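PDB 7AMK: proto-oncogene tyrosine-protein kinase receptor Ret from Danio rerio, which acts as a cell-surface receptor tyrosine kinase, its four extracellular cadherin-like domains probably sharing in recognition of GDNF bound to the co-receptor GFR alpha 1. Local coordinates for residues S136-T141 and L222-Y227; G238-D243 and L352-V357; L66-F71 and F113-A118; G398-Y403 and Q459-K464. The protein carries 4 engineered substitutions. All blocks are in the same frame, centred on the assembly; numbering follows the deposited sequence.

Contact 1. Residues S136-T141 and L222-Y227; sequences SNPHIT and LHVNIY
The imidazole of His139 lies almost flat on the phenol ring of Tyr227 in an offset stack, with centroids 4.5 Å apart and planes 8° from parallel. His139 CG sits between its own backbone N and carbonyl carbon (chi1 56°), which lays the imidazole over the tyrosine ring. His139 CB adds a CH-pi contact to the same ring, 4.0 Å from its centroid. At the other end the amide of Asn137 covers a face of the His223 ring, its CG 3.6 Å above the plane and near the centre.

Hydrogen bonds between the strands run in parallel register, His139 beside Asn225 and Thr141 beside Tyr227. Asn225 N gives to Pro138 O, Ile140 N to Asn225 O at 3.0 Å, and Tyr227 N to Ile140 O at 2.7 Å in a nearly straight bond. Before the strand proper, a side chain takes over: His223 N reaches Asn137 OD1 at 3.2 Å, approaching from above the amide's carbonyl plane. A water joins Asn137 O to Asn225 ND2, the latter at 2.7 Å.

Apolar contacts occupy the opposite face. Ile140 CG1 meets Ile226 CD1 at 3.7 Å, the two chains side by side, while Pro138 packs across Val224. Leu149 of strand 147-151 touches Pro138, Ile140 and Val224.

This pairs the first and last strands of the cadherin domain. Its chemistry is two-sided: aliphatic groups turn into the sandwich, whereas rings and amides form a more polar outer face that the second subunit approaches through Val369 and Ser372.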
# COMPACT_ATOMS: atom_id res chain seq x y z
N SER A 136 37.19 19.97 23.59
CA SER A 136 36.19 18.92 23.41
C SER A 136 35.00 19.14 24.33
O SER A 136 35.15 19.57 25.48
CB SER A 136 36.83 17.57 23.71
OG SER A 136 37.40 17.61 25.02
N ASN A 137 33.79 18.85 23.83
CA ASN A 137 32.58 19.18 24.58
C ASN A 137 32.16 18.02 25.48
O ASN A 137 31.99 16.90 25.00
CB ASN A 137 31.44 19.55 23.65
CG ASN A 137 31.66 20.88 22.96
OD1 ASN A 137 32.10 21.87 23.57
ND2 ASN A 137 31.35 20.91 21.66
N PRO A 138 32.00 18.23 26.77
CA PRO A 138 31.67 17.10 27.65
C PRO A 138 30.23 16.66 27.44
O PRO A 138 29.44 17.29 26.73
CB PRO A 138 31.93 17.66 29.06
CG PRO A 138 31.83 19.14 28.92
CD PRO A 138 32.25 19.48 27.51
N HIS A 139 29.90 15.51 28.02
CA HIS A 139 28.54 15.03 27.98
C HIS A 139 28.21 14.49 29.35
O HIS A 139 29.08 13.94 30.01
CB HIS A 139 28.32 13.95 26.92
CG HIS A 139 29.23 12.77 27.06
ND1 HIS A 139 29.00 11.75 27.96
CD2 HIS A 139 30.39 12.45 26.43
CE1 HIS A 139 29.97 10.85 27.88
NE2 HIS A 139 30.82 11.25 26.95
N ILE A 140 26.97 14.68 29.77
CA ILE A 140 26.45 14.00 30.95
C ILE A 140 25.10 13.41 30.58
O ILE A 140 24.49 13.78 29.58
CB ILE A 140 26.33 14.96 32.15
CG1 ILE A 140 25.51 16.18 31.73
CG2 ILE A 140 27.67 15.45 32.59
CD1 ILE A 140 25.21 17.11 32.85
N THR A 141 24.63 12.49 31.40
CA THR A 141 23.31 11.92 31.20
C THR A 141 22.32 12.63 32.11
O THR A 141 22.67 13.09 33.20
CB THR A 141 23.30 10.42 31.46
OG1 THR A 141 24.27 9.80 30.60
CG2 THR A 141 21.91 9.80 31.16
N LEU A 222 31.80 26.97 24.94
CA LEU A 222 31.66 25.54 24.76
C LEU A 222 30.23 25.12 25.08
O LEU A 222 29.38 25.94 25.42
CB LEU A 222 32.69 24.77 25.60
CG LEU A 222 32.49 24.74 27.11
CD1 LEU A 222 33.33 23.62 27.74
CD2 LEU A 222 32.85 26.10 27.69
N HIS A 223 29.96 23.82 24.96
CA HIS A 223 28.63 23.34 25.29
C HIS A 223 28.70 21.92 25.79
O HIS A 223 29.63 21.17 25.46
CB HIS A 223 27.67 23.45 24.10
CG HIS A 223 27.98 22.51 22.98
ND1 HIS A 223 27.61 21.17 23.02
CD2 HIS A 223 28.58 22.70 21.79
CE1 HIS A 223 27.98 20.59 21.89
NE2 HIS A 223 28.58 21.49 21.13
N VAL A 224 27.70 21.54 26.59
CA VAL A 224 27.63 20.23 27.22
C VAL A 224 26.47 19.47 26.58
O VAL A 224 25.35 20.00 26.49
CB VAL A 224 27.46 20.34 28.75
CG1 VAL A 224 27.35 18.95 29.39
CG2 VAL A 224 28.60 21.21 29.42
N ASN A 225 26.73 18.26 26.10
CA ASN A 225 25.67 17.44 25.52
C ASN A 225 24.97 16.68 26.63
O ASN A 225 25.61 16.24 27.58
CB ASN A 225 26.23 16.47 24.48
CG ASN A 225 26.84 17.18 23.25
OD1 ASN A 225 26.12 17.78 22.46
ND2 ASN A 225 28.15 17.07 23.09
N ILE A 226 23.64 16.58 26.56
CA ILE A 226 22.85 15.85 27.56
C ILE A 226 22.35 14.56 26.93
O ILE A 226 21.59 14.58 25.95
CB ILE A 226 21.67 16.67 28.10
CG1 ILE A 226 22.10 18.08 28.60
CG2 ILE A 226 20.97 15.88 29.21
CD1 ILE A 226 23.13 18.11 29.74
N TYR A 227 22.79 13.44 27.49
CA TYR A 227 22.36 12.12 27.04
C TYR A 227 21.04 11.71 27.69
O TYR A 227 20.73 12.08 28.82
CB TYR A 227 23.42 11.07 27.33
CG TYR A 227 24.63 11.16 26.45
CD1 TYR A 227 24.72 12.13 25.45
CD2 TYR A 227 25.66 10.26 26.57
CE1 TYR A 227 25.85 12.21 24.62
CE2 TYR A 227 26.77 10.31 25.76
CZ TYR A 227 26.87 11.29 24.80
OH TYR A 227 28.00 11.32 24.03
O HOH W 1 29.78 15.09 23.83

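Contact 2. Residues G238-D243 and L352-V357; sequences GTDTED and LLHFNV. With NAG (2-acetamido-2-deoxy-beta-D-glucopyranose), chain F.
Asp240 OD1 is gripped by two donors: His354 ND1 across the contact at 2.8 Å and the hydroxyl of the next residue, Thr241 OG1, also at 2.8 Å. The histidine N-H points to the oxygen within its ring plane but comes down on the carboxylate from above, the two planes being 60° apart. With chi1 at 63°, Asp240 CG is tucked between its backbone N and carbonyl carbon, and the carboxylate swings over to the imidazole. An alanine here would remove both acceptor contacts at once, and the His354 ring is likely to be freer to turn with its ND1 left without this mate. Just ahead, Thr239 OG1 accepts from Thr241 N in an ST turn that leads the chain into the strand.

Parallel pairing follows. His354 N bonds to Asp240 O, Glu242 N to His354 O, and Asn356 N to Glu242 O at 2.8 Å. On one face Glu242 CB rests near Phe355 CD1, 4.0 Å away. On the other, beyond Thr241 and His354, Asp243 and Asn356 lie side by side: Asn356 ND2 gives its N-H to Asp243 OD1 at 3.1 Å. The same nitrogen is bound covalently to C1 of an N-acetylglucosamine, so the bond to Asp243 lies at the root of an N-linked glycan.

Strand 350-359 runs between edge strand 241-246 and strand 331-341, with Phe355 also bonded through its backbone to Leu335. Leu353, Phe355 and Glu242 all touch Leu259 of strand 255-263, which belongs to the facing sheet of this cadherin-like sandwich.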
# COMPACT_ATOMS: atom_id res chain seq x y z
N GLY A 238 -5.50 9.81 21.95
CA GLY A 238 -6.88 9.53 21.57
C GLY A 238 -7.27 8.11 21.94
O GLY A 238 -7.30 7.77 23.12
N THR A 239 -7.58 7.30 20.93
CA THR A 239 -8.08 5.95 21.17
C THR A 239 -6.93 4.96 21.32
O THR A 239 -5.83 5.16 20.79
CB THR A 239 -8.99 5.50 20.03
OG1 THR A 239 -9.39 4.15 20.25
CG2 THR A 239 -8.26 5.58 18.69
N ASP A 240 -7.19 3.89 22.05
CA ASP A 240 -6.30 2.74 22.08
C ASP A 240 -6.85 1.58 21.28
O ASP A 240 -6.28 0.48 21.33
CB ASP A 240 -6.02 2.31 23.53
CG ASP A 240 -7.28 1.85 24.27
OD1 ASP A 240 -8.04 1.01 23.73
OD2 ASP A 240 -7.50 2.31 25.41
N THR A 241 -7.93 1.79 20.54
CA THR A 241 -8.63 0.73 19.84
C THR A 241 -8.80 1.09 18.37
O THR A 241 -9.10 2.24 18.03
CB THR A 241 -10.01 0.46 20.48
OG1 THR A 241 -9.81 -0.06 21.80
CG2 THR A 241 -10.81 -0.53 19.64
N GLU A 242 -8.61 0.11 17.51
CA GLU A 242 -8.76 0.29 16.08
C GLU A 242 -9.77 -0.73 15.58
O GLU A 242 -9.63 -1.93 15.86
CB GLU A 242 -7.41 0.14 15.38
CG GLU A 242 -7.45 0.33 13.87
CD GLU A 242 -7.67 1.78 13.48
OE1 GLU A 242 -8.01 2.60 14.36
OE2 GLU A 242 -7.48 2.10 12.28
N ASP A 243 -10.80 -0.25 14.88
CA ASP A 243 -11.79 -1.13 14.27
C ASP A 243 -11.28 -1.63 12.92
O ASP A 243 -10.88 -0.83 12.06
CB ASP A 243 -13.12 -0.40 14.09
CG ASP A 243 -13.87 -0.18 15.41
OD1 ASP A 243 -13.43 -0.67 16.47
OD2 ASP A 243 -14.93 0.49 15.38
N LEU A 352 -1.81 -1.08 26.68
CA LEU A 352 -2.59 -2.16 26.10
C LEU A 352 -3.30 -1.64 24.85
O LEU A 352 -4.07 -0.67 24.93
CB LEU A 352 -3.59 -2.69 27.13
CG LEU A 352 -4.41 -3.92 26.74
CD1 LEU A 352 -3.50 -5.06 26.33
CD2 LEU A 352 -5.31 -4.35 27.89
N LEU A 353 -3.04 -2.26 23.70
CA LEU A 353 -3.70 -1.88 22.46
C LEU A 353 -4.75 -2.92 22.09
O LEU A 353 -4.61 -4.11 22.41
CB LEU A 353 -2.70 -1.75 21.31
CG LEU A 353 -1.63 -0.68 21.48
CD1 LEU A 353 -0.66 -0.73 20.30
CD2 LEU A 353 -2.30 0.67 21.62
N HIS A 354 -5.79 -2.47 21.38
CA HIS A 354 -6.94 -3.30 21.04
C HIS A 354 -7.24 -3.18 19.56
O HIS A 354 -7.40 -2.08 19.04
CB HIS A 354 -8.19 -2.89 21.84
CG HIS A 354 -8.00 -2.92 23.32
ND1 HIS A 354 -7.84 -1.78 24.07
CD2 HIS A 354 -7.94 -3.96 24.19
CE1 HIS A 354 -7.69 -2.11 25.34
NE2 HIS A 354 -7.75 -3.42 25.44
N PHE A 355 -7.34 -4.33 18.90
CA PHE A 355 -7.82 -4.40 17.53
C PHE A 355 -9.17 -5.10 17.57
O PHE A 355 -9.26 -6.27 17.98
CB PHE A 355 -6.81 -5.12 16.63
CG PHE A 355 -5.55 -4.32 16.36
CD1 PHE A 355 -5.53 -3.36 15.36
CD2 PHE A 355 -4.39 -4.52 17.11
CE1 PHE A 355 -4.37 -2.61 15.11
CE2 PHE A 355 -3.24 -3.79 16.87
CZ PHE A 355 -3.23 -2.82 15.86
N ASN A 356 -10.21 -4.36 17.19
CA ASN A 356 -11.59 -4.85 17.17
C ASN A 356 -11.87 -5.35 15.76
O ASN A 356 -12.19 -4.57 14.87
CB ASN A 356 -12.55 -3.73 17.57
CG ASN A 356 -13.98 -4.17 17.58
OD1 ASN A 356 -14.25 -5.35 17.71
ND2 ASN A 356 -14.90 -3.22 17.45
N VAL A 357 -11.74 -6.66 15.55
CA VAL A 357 -11.68 -7.23 14.21
C VAL A 357 -13.02 -7.86 13.85
O VAL A 357 -13.55 -8.71 14.58
CB VAL A 357 -10.56 -8.28 14.11
CG1 VAL A 357 -10.52 -8.87 12.69
CG2 VAL A 357 -9.22 -7.67 14.51
C1 NAG F . -16.31 -3.54 17.45
C2 NAG F . -17.04 -2.78 18.57
C3 NAG F . -18.56 -3.00 18.49
C4 NAG F . -19.08 -2.75 17.08
C5 NAG F . -18.29 -3.58 16.08
C6 NAG F . -18.72 -3.34 14.65
C7 NAG F . -15.73 -2.42 20.61
C8 NAG F . -15.33 -2.99 21.94
N2 NAG F . -16.55 -3.18 19.88
O3 NAG F . -19.20 -2.12 19.41
O4 NAG F . -20.45 -3.10 17.01
O5 NAG F . -16.91 -3.22 16.18
O6 NAG F . -18.13 -2.16 14.13
O7 NAG F . -15.33 -1.32 20.22

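Contact 3. Residues L66-F71 and F113-A118; sequences LEWSDF and FINDTA. With NAG (2-acetamido-2-deoxy-beta-D-glucopyranose), chain C; FUC (alpha-L-fucopyranose), chain B.
Phe71 and Phe113 meet as a T-shaped pair where the short helix 68-72 packs on the end of strand 106-114 in the first cadherin-like domain. The edge of Phe71 is turned to the face of Phe113, with planes at 81° and centroids 5.6 Å apart. Phe71 CB also sits above that face as a CH-pi donor. The Leu66 and Phe113 side chains run toward each other, Leu66 CD1 lying 4.1 Å from Phe113 CE1.

A second CH-pi contact is tighter. Asn115 CB stands over the middle of the Phe71 ring, 3.3 Å from its centroid, and the asparagine amide lies stacked on the ring at 8°. A chi1 of -177°, with CG pointing opposite the backbone N, carries the Asn115 amide across the ring and outward to the sugar. Replacing Phe71 with alanine would probably open a gap beneath the Asn115 amide and deprive Phe113 of its aromatic partner and Lys83 of its cation-pi partner.

Carbohydrate contacts complete the site. Asn115, the first residue of an Asn-Asp-Thr glycosylation sequon and the centre of an inverse gamma turn, is joined through ND2 to N-acetylglucosamine. Trp68 flanks this sugar, one indole face lying 3.6 Å below its C6, while Phe71 CE1 is 3.6 Å from its methyl carbon C8. In the indole plane, Asn115 OD1 faces the ring edge, 3.0 Å from Trp68 CE3.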
# COMPACT_ATOMS: atom_id res chain seq x y z
N LEU A 66 61.73 13.96 31.43
CA LEU A 66 61.82 13.59 30.03
C LEU A 66 63.14 14.07 29.42
O LEU A 66 63.58 15.19 29.65
CB LEU A 66 60.64 14.18 29.26
CG LEU A 66 59.29 13.61 29.69
CD1 LEU A 66 58.21 14.19 28.82
CD2 LEU A 66 59.30 12.08 29.60
N GLU A 67 63.74 13.22 28.60
CA GLU A 67 65.04 13.53 28.02
C GLU A 67 64.99 13.39 26.51
O GLU A 67 64.07 12.81 25.94
CB GLU A 67 66.13 12.65 28.63
CG GLU A 67 66.71 13.28 29.87
CD GLU A 67 66.88 12.30 31.00
OE1 GLU A 67 66.52 11.12 30.81
OE2 GLU A 67 67.38 12.71 32.07
N TRP A 68 65.99 13.98 25.85
CA TRP A 68 66.09 13.87 24.40
C TRP A 68 65.96 12.42 23.93
O TRP A 68 65.22 12.12 22.98
CB TRP A 68 67.40 14.46 23.91
CG TRP A 68 67.52 15.92 24.16
CD1 TRP A 68 68.29 16.54 25.10
CD2 TRP A 68 66.81 16.96 23.48
NE1 TRP A 68 68.12 17.90 25.04
CE2 TRP A 68 67.22 18.19 24.05
CE3 TRP A 68 65.87 16.98 22.44
CZ2 TRP A 68 66.71 19.41 23.62
CZ3 TRP A 68 65.38 18.19 22.02
CH2 TRP A 68 65.80 19.39 22.60
N SER A 69 66.67 11.49 24.60
CA SER A 69 66.65 10.09 24.18
C SER A 69 65.26 9.46 24.33
O SER A 69 64.91 8.56 23.56
CB SER A 69 67.69 9.28 24.97
OG SER A 69 67.48 9.32 26.37
N ASP A 70 64.46 9.92 25.30
CA ASP A 70 63.09 9.44 25.43
C ASP A 70 62.30 9.70 24.16
O ASP A 70 61.47 8.88 23.76
CB ASP A 70 62.41 10.11 26.61
CG ASP A 70 62.94 9.64 27.93
OD1 ASP A 70 63.31 8.45 28.01
OD2 ASP A 70 63.00 10.45 28.87
N PHE A 71 62.51 10.87 23.53
CA PHE A 71 61.79 11.20 22.31
C PHE A 71 62.24 10.31 21.16
O PHE A 71 61.41 9.70 20.47
CB PHE A 71 62.01 12.67 21.94
CG PHE A 71 61.47 13.03 20.58
CD1 PHE A 71 62.26 12.89 19.46
CD2 PHE A 71 60.16 13.48 20.43
CE1 PHE A 71 61.76 13.19 18.20
CE2 PHE A 71 59.67 13.79 19.18
CZ PHE A 71 60.47 13.64 18.06
N PHE A 113 54.34 14.40 22.28
CA PHE A 113 55.68 14.55 22.80
C PHE A 113 56.44 15.40 21.79
O PHE A 113 56.73 14.94 20.68
CB PHE A 113 56.33 13.18 23.02
CG PHE A 113 57.63 13.23 23.76
CD1 PHE A 113 58.16 14.43 24.20
CD2 PHE A 113 58.33 12.05 24.03
CE1 PHE A 113 59.38 14.46 24.88
CE2 PHE A 113 59.54 12.08 24.72
CZ PHE A 113 60.07 13.29 25.13
N ILE A 114 56.71 16.64 22.15
CA ILE A 114 57.39 17.59 21.29
C ILE A 114 58.88 17.52 21.58
O ILE A 114 59.30 17.61 22.74
CB ILE A 114 56.85 19.02 21.50
CG1 ILE A 114 55.33 19.06 21.32
CG2 ILE A 114 57.55 20.01 20.58
CD1 ILE A 114 54.74 20.37 21.73
N ASN A 115 59.69 17.37 20.53
CA ASN A 115 61.13 17.22 20.65
C ASN A 115 61.80 18.58 20.89
O ASN A 115 62.65 19.03 20.13
CB ASN A 115 61.67 16.53 19.40
CG ASN A 115 63.16 16.25 19.44
OD1 ASN A 115 63.75 15.98 20.49
ND2 ASN A 115 63.79 16.30 18.28
N ASP A 116 61.39 19.25 21.96
CA ASP A 116 62.02 20.52 22.33
C ASP A 116 61.73 20.78 23.80
O ASP A 116 60.90 20.10 24.41
CB ASP A 116 61.52 21.66 21.44
CG ASP A 116 62.30 22.98 21.62
OD1 ASP A 116 63.36 23.00 22.28
OD2 ASP A 116 61.82 24.01 21.09
N THR A 117 62.46 21.73 24.38
CA THR A 117 62.17 22.17 25.73
C THR A 117 60.91 23.04 25.75
O THR A 117 60.46 23.55 24.72
CB THR A 117 63.37 22.93 26.33
OG1 THR A 117 63.91 23.83 25.36
CG2 THR A 117 64.46 21.96 26.78
N ALA A 118 60.32 23.17 26.94
CA ALA A 118 59.05 23.88 27.07
C ALA A 118 59.21 25.34 26.65
O ALA A 118 60.29 25.94 26.82
CB ALA A 118 58.53 23.82 28.50
C1 NAG C . 65.19 16.05 18.18
C2 NAG C . 65.60 15.83 16.72
C3 NAG C . 67.09 15.56 16.63
C4 NAG C . 67.90 16.60 17.38
C5 NAG C . 67.35 16.80 18.79
C6 NAG C . 68.01 17.95 19.52
C7 NAG C . 63.73 14.92 15.41
C8 NAG C . 63.10 13.68 14.86
N2 NAG C . 64.85 14.74 16.12
O3 NAG C . 67.45 15.55 15.25
O4 NAG C . 69.25 16.15 17.51
O5 NAG C . 65.95 17.10 18.73
O6 NAG C . 67.53 19.19 19.03
O7 NAG C . 63.24 16.04 15.23
C1 FUC B . 68.65 20.02 18.69
C2 FUC B . 68.10 21.28 17.96
C3 FUC B . 67.30 22.16 18.90
C4 FUC B . 68.12 22.52 20.14
C5 FUC B . 68.67 21.23 20.81
C6 FUC B . 69.65 21.49 21.95
O2 FUC B . 67.32 20.95 16.81
O3 FUC B . 66.98 23.38 18.23
O4 FUC B . 69.18 23.40 19.79
O5 FUC B . 69.37 20.38 19.86

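Contact 4. Residues G398-Y403 and Q459-K464; sequences GIDVTY and QEQQNK. With NAG (2-acetamido-2-deoxy-beta-D-glucopyranose), chain D.
Thr402 and Gln459 form the firm end of this contact, a hydrogen-bonded antiparallel pair in which Thr402 N gives to Gln459 O at 3.0 Å and Gln459 N to Thr402 O at 2.9 Å. The next pair, Val401 with Glu460, is non-hydrogen-bonded and closer, its CA atoms 4.4 Å apart. Past it the grip continues with Gln461 N on Asp400 O at 3.0 Å, bent like the bond of Gln459 N (140° at the hydrogen), whereas Thr402 N to Gln459 O is straighter, at 165°.

The buried side carries Val401, Glu460 and Ile399. Val401 CG2 lies over Glu460 CA, and Ile399 CG2 touches Glu460 CG at 4.1 Å, the two side chains crossing at about a right angle. Ile399 also packs on Arg250 and Val327, from the preceding cadherin-like domain.

Strand 401-407 is one of the two outermost strands, within the chain, of a mixed sheet in the fourth cadherin-like domain; strand 451-460 lies beside it and turns back into strand 466-475, its other neighbour. Glu460 holds that turn: its chain bends at CB-CG (chi2 -85°) and OE1 accepts from Asn463 N at 2.7 Å.

The solvent side lacks such interlocking apolar groups. Asp400 and Gln461 are exposed and cross obliquely, with carboxylate OD2 of Asp400 brushing the aliphatic CG of Gln461 at 3.3 Å. At the far end of the segment, Gly398 CA lies 3.6 Å from O6 of an N-acetylglucosamine of the neighbouring glycan.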
# COMPACT_ATOMS: atom_id res chain seq x y z
N GLY A 398 -6.55 -11.27 -2.86
CA GLY A 398 -6.28 -12.50 -2.13
C GLY A 398 -7.29 -13.61 -2.35
O GLY A 398 -7.23 -14.62 -1.65
N ILE A 399 -8.20 -13.44 -3.30
CA ILE A 399 -9.23 -14.42 -3.63
C ILE A 399 -9.06 -14.77 -5.09
O ILE A 399 -9.23 -13.91 -5.96
CB ILE A 399 -10.65 -13.88 -3.37
CG1 ILE A 399 -10.77 -13.35 -1.93
CG2 ILE A 399 -11.68 -14.94 -3.68
CD1 ILE A 399 -12.00 -12.52 -1.68
N ASP A 400 -8.72 -16.02 -5.38
CA ASP A 400 -8.49 -16.47 -6.74
C ASP A 400 -9.73 -17.17 -7.28
O ASP A 400 -10.13 -18.23 -6.77
CB ASP A 400 -7.28 -17.39 -6.81
CG ASP A 400 -6.97 -17.84 -8.23
OD1 ASP A 400 -7.58 -17.29 -9.18
OD2 ASP A 400 -6.11 -18.73 -8.39
N VAL A 401 -10.34 -16.59 -8.30
CA VAL A 401 -11.49 -17.18 -8.99
C VAL A 401 -11.12 -17.37 -10.45
O VAL A 401 -10.58 -16.45 -11.08
CB VAL A 401 -12.75 -16.31 -8.84
CG1 VAL A 401 -13.88 -16.82 -9.74
CG2 VAL A 401 -13.20 -16.25 -7.37
N THR A 402 -11.37 -18.56 -10.97
CA THR A 402 -11.11 -18.89 -12.36
C THR A 402 -12.44 -19.14 -13.06
O THR A 402 -13.36 -19.72 -12.48
CB THR A 402 -10.23 -20.12 -12.46
OG1 THR A 402 -10.82 -21.17 -11.68
CG2 THR A 402 -8.84 -19.81 -11.90
N TYR A 403 -12.54 -18.70 -14.31
CA TYR A 403 -13.78 -18.75 -15.06
C TYR A 403 -13.64 -19.72 -16.24
O TYR A 403 -12.57 -19.84 -16.83
CB TYR A 403 -14.18 -17.36 -15.56
CG TYR A 403 -14.42 -16.36 -14.45
CD1 TYR A 403 -13.36 -15.67 -13.87
CD2 TYR A 403 -15.70 -16.13 -13.95
CE1 TYR A 403 -13.58 -14.77 -12.83
CE2 TYR A 403 -15.92 -15.23 -12.91
CZ TYR A 403 -14.86 -14.55 -12.36
OH TYR A 403 -15.08 -13.66 -11.33
N GLN A 459 -14.96 -20.61 -10.25
CA GLN A 459 -14.47 -21.53 -9.22
C GLN A 459 -13.49 -20.78 -8.33
O GLN A 459 -12.45 -20.32 -8.80
CB GLN A 459 -13.81 -22.77 -9.85
CG GLN A 459 -13.13 -23.70 -8.83
CD GLN A 459 -12.58 -25.02 -9.41
OE1 GLN A 459 -12.87 -25.40 -10.56
NE2 GLN A 459 -11.80 -25.73 -8.61
N GLU A 460 -13.84 -20.65 -7.05
CA GLU A 460 -12.89 -20.17 -6.05
C GLU A 460 -11.90 -21.28 -5.74
O GLU A 460 -12.29 -22.44 -5.61
CB GLU A 460 -13.65 -19.72 -4.79
CG GLU A 460 -12.84 -18.87 -3.81
CD GLU A 460 -12.02 -19.71 -2.83
OE1 GLU A 460 -12.52 -20.74 -2.35
OE2 GLU A 460 -10.87 -19.31 -2.54
N GLN A 461 -10.61 -20.94 -5.64
CA GLN A 461 -9.58 -21.98 -5.65
C GLN A 461 -9.38 -22.62 -4.27
O GLN A 461 -9.36 -23.85 -4.15
CB GLN A 461 -8.25 -21.42 -6.17
CG GLN A 461 -8.21 -21.20 -7.69
CD GLN A 461 -8.90 -22.31 -8.48
OE1 GLN A 461 -10.08 -22.22 -8.79
NE2 GLN A 461 -8.15 -23.36 -8.82
N GLN A 462 -9.25 -21.81 -3.22
CA GLN A 462 -8.95 -22.36 -1.91
C GLN A 462 -10.00 -23.37 -1.44
O GLN A 462 -9.65 -24.43 -0.90
CB GLN A 462 -8.80 -21.24 -0.89
CG GLN A 462 -8.69 -21.74 0.53
CD GLN A 462 -8.09 -20.72 1.46
OE1 GLN A 462 -7.70 -19.62 1.05
NE2 GLN A 462 -8.00 -21.08 2.74
N ASN A 463 -11.29 -23.07 -1.63
CA ASN A 463 -12.35 -23.95 -1.15
C ASN A 463 -13.07 -24.71 -2.25
O ASN A 463 -13.92 -25.56 -1.95
CB ASN A 463 -13.38 -23.15 -0.34
CG ASN A 463 -12.77 -22.41 0.81
OD1 ASN A 463 -12.25 -21.31 0.64
ND2 ASN A 463 -12.81 -23.01 2.00
N LYS A 464 -12.78 -24.42 -3.52
CA LYS A 464 -13.41 -25.12 -4.63
C LYS A 464 -14.91 -24.81 -4.73
O LYS A 464 -15.68 -25.61 -5.26
CB LYS A 464 -13.16 -26.64 -4.54
C1 NAG D . -2.55 -15.26 -1.93
C2 NAG D . -1.94 -16.46 -2.67
C3 NAG D . -0.92 -15.99 -3.70
C4 NAG D . -1.53 -14.95 -4.64
C5 NAG D . -2.16 -13.82 -3.83
C6 NAG D . -2.92 -12.83 -4.69
C7 NAG D . -0.09 -17.30 -1.26
C8 NAG D . 0.33 -18.37 -0.30
N2 NAG D . -1.34 -17.40 -1.73
O3 NAG D . -0.46 -17.11 -4.44
O4 NAG D . -0.54 -14.41 -5.50
O5 NAG D . -3.10 -14.34 -2.89
O6 NAG D . -4.23 -13.30 -4.99
O7 NAG D . 0.65 -16.38 -1.58

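In the fold
From the N terminus the contacts run 3, 1, 2, 4, each closing its loop before the next opens, so none nests or crosses. Contact 3 spans 41 residues and ties a short helix to the last strand of the first domain. Contact 1, its centre about 34 Å from that of contact 3, joins the second domain's first and last strands across 80 residues; contact 2 pairs an early edge strand with the third domain's last, also in parallel, across 108. The linker between them carries calcium ligands Asp228 to Asn232, joined by Glu142, Glu196 and Asp265 from the two loops. Contact 4 joins neighbouring strands of the fourth domain, where Ile399 touches the third.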